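Local coordinates for PHD finger protein 14 (PDB 7D86) that binds histone H3, preferring the unmodified tail, through a PHD finger-zinc knuckle-PHD finger module and represses PDGFRA expression, at residues L100-V105 with F157-A162. Residues are numbered along the deposited sequence; the frame is centred on the assembly and turned at random.
Sequences LYVPGV and FHVTCA. With ZN (zinc ion), chain D.
Val-159 meets Tyr-101 and Val-102 where the second PHD finger of the PZP module packs against the C2HC pre-PHD zinc finger, the two lying side by side within the extended PHD part of the chain. Along 157-162, Phe-157 comes first, its backbone hydrogen-bonded to Ile-146 in the small antiparallel sheet. His-158 then occupies the N-cap position of helix 159-164; its CB points away from 100-105, and ND1 binds zinc at 2.1 Å. On the other side of the ring, NE2 is hydrogen-bonded to Thr-142 O, so the imidazole is held at both nitrogens. Val-159, in the first turn of the helix, carries the whole contact from this side. With CG1 anti to the backbone N (chi1 176°) and CG2 anti to the carbonyl carbon, both methyls reach Tyr-101 CB; CG1 goes on to lie 3.9 Å from Tyr-101 CD1, coming obliquely to the ring. Val-97, Cys-98, Ile-146 and Leu-168 also touch Val-159. The tyrosine is tethered at its far end by a hydrogen bond from OH to Ser-169 O. Further along the helix, Cys-161 closes on the same zinc with SG at 2.3 Å, joining Cys-131 and Cys-134, and Ala-162 N bonds back to His-158 O. Between the two segments only apolar carbons touch, and Val-159 CG2 lies 3.7 Å from Tyr-101 CB and 3.9 Å from Val-102 CG2.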
loop_
_atom_site.group_PDB
_atom_site.type_symbol
_atom_site.label_atom_id
_atom_site.label_comp_id
_atom_site.label_asym_id
_atom_site.label_seq_id
_atom_site.Cartn_x
_atom_site.Cartn_y
_atom_site.Cartn_z
ATOM N N LEU A 100 2.432 2.991 4.654
ATOM C CA LEU A 100 2.797 4.328 4.189
ATOM C C LEU A 100 1.690 5.343 4.420
ATOM O O LEU A 100 1.968 6.544 4.525
ATOM C CB LEU A 100 3.146 4.299 2.702
ATOM C CG LEU A 100 4.312 3.371 2.357
ATOM C CD1 LEU A 100 4.541 3.328 0.852
ATOM C CD2 LEU A 100 5.560 3.839 3.097
ATOM N N TYR A 101 0.437 4.901 4.479
ATOM C CA TYR A 101 -0.665 5.852 4.449
ATOM C C TYR A 101 -1.465 5.927 5.736
ATOM O O TYR A 101 -2.108 6.949 5.975
ATOM C CB TYR A 101 -1.614 5.536 3.278
ATOM C CG TYR A 101 -1.046 5.947 1.948
ATOM C CD1 TYR A 101 -0.189 5.100 1.246
ATOM C CD2 TYR A 101 -1.344 7.191 1.392
ATOM C CE1 TYR A 101 0.350 5.474 0.031
ATOM C CE2 TYR A 101 -0.812 7.569 0.166
ATOM C CZ TYR A 101 0.035 6.706 -0.505
ATOM O OH TYR A 101 0.583 7.065 -1.709
ATOM N N VAL A 102 -1.455 4.889 6.567
ATOM C CA VAL A 102 -2.167 4.954 7.841
ATOM C C VAL A 102 -1.388 5.864 8.787
ATOM O O VAL A 102 -0.197 5.629 9.041
ATOM C CB VAL A 102 -2.387 3.553 8.441
ATOM C CG1 VAL A 102 -3.006 3.665 9.838
ATOM C CG2 VAL A 102 -3.286 2.714 7.528
ATOM N N PRO A 103 -2.006 6.924 9.309
ATOM C CA PRO A 103 -1.287 7.821 10.228
ATOM C C PRO A 103 -0.763 7.093 11.460
ATOM O O PRO A 103 -1.366 6.143 11.958
ATOM C CB PRO A 103 -2.347 8.861 10.617
ATOM C CG PRO A 103 -3.329 8.862 9.486
ATOM C CD PRO A 103 -3.334 7.441 8.934
ATOM N N GLY A 104 0.370 7.569 11.967
ATOM C CA GLY A 104 0.937 7.048 13.191
ATOM C C GLY A 104 1.777 5.800 13.025
ATOM O O GLY A 104 2.265 5.262 14.027
ATOM N N VAL A 105 1.954 5.314 11.804
ATOM C CA VAL A 105 2.848 4.201 11.526
ATOM C C VAL A 105 4.212 4.773 11.154
ATOM O O VAL A 105 4.310 5.666 10.306
ATOM C CB VAL A 105 2.289 3.307 10.408
ATOM C CG1 VAL A 105 3.214 2.130 10.162
ATOM C CG2 VAL A 105 0.888 2.802 10.763
ATOM N N PHE A 157 -11.736 5.264 3.338
ATOM C CA PHE A 157 -11.500 4.050 2.570
ATOM C C PHE A 157 -10.237 3.363 3.067
ATOM O O PHE A 157 -9.332 4.004 3.602
ATOM C CB PHE A 157 -11.379 4.342 1.066
ATOM C CG PHE A 157 -10.866 5.723 0.749
ATOM C CD1 PHE A 157 -9.550 6.067 1.007
ATOM C CD2 PHE A 157 -11.703 6.669 0.171
ATOM C CE1 PHE A 157 -9.077 7.350 0.716
ATOM C CE2 PHE A 157 -11.233 7.946 -0.128
ATOM C CZ PHE A 157 -9.919 8.280 0.143
ATOM N N HIS A 158 -10.186 2.044 2.881
ATOM C CA HIS A 158 -8.944 1.324 3.127
ATOM C C HIS A 158 -7.878 1.810 2.161
ATOM O O HIS A 158 -8.175 2.230 1.040
ATOM C CB HIS A 158 -9.136 -0.185 2.931
ATOM C CG HIS A 158 -10.090 -0.807 3.895
ATOM N ND1 HIS A 158 -11.288 -1.366 3.501
ATOM C CD2 HIS A 158 -10.018 -0.966 5.238
ATOM C CE1 HIS A 158 -11.914 -1.840 4.562
ATOM N NE2 HIS A 158 -11.166 -1.611 5.628
ATOM N N VAL A 159 -6.615 1.715 2.589
ATOM C CA VAL A 159 -5.512 2.156 1.739
ATOM C C VAL A 159 -5.487 1.365 0.438
ATOM O O VAL A 159 -5.285 1.927 -0.641
ATOM C CB VAL A 159 -4.172 2.042 2.485
ATOM C CG1 VAL A 159 -3.021 2.417 1.551
ATOM C CG2 VAL A 159 -4.188 2.926 3.729
ATOM N N THR A 160 -5.685 0.045 0.519
ATOM C CA THR A 160 -5.615 -0.781 -0.682
ATOM C C THR A 160 -6.850 -0.625 -1.560
ATOM O O THR A 160 -6.760 -0.791 -2.783
ATOM C CB THR A 160 -5.413 -2.249 -0.305
ATOM O OG1 THR A 160 -6.348 -2.621 0.717
ATOM C CG2 THR A 160 -3.993 -2.465 0.213
ATOM N N CYS A 161 -8.001 -0.315 -0.961
ATOM C CA CYS A 161 -9.180 -0.005 -1.756
ATOM C C CYS A 161 -8.981 1.294 -2.525
ATOM O O CYS A 161 -9.320 1.383 -3.711
ATOM C CB CYS A 161 -10.418 0.066 -0.855
ATOM S SG CYS A 161 -10.947 -1.548 -0.158
ATOM N N ALA A 162 -8.404 2.304 -1.868
ATOM C CA ALA A 162 -8.054 3.533 -2.570
ATOM C C ALA A 162 -6.985 3.273 -3.622
ATOM O O ALA A 162 -7.023 3.854 -4.714
ATOM C CB ALA A 162 -7.586 4.596 -1.567
HETATM ZN ZN ZN D . -12.314 -1.255 1.686
#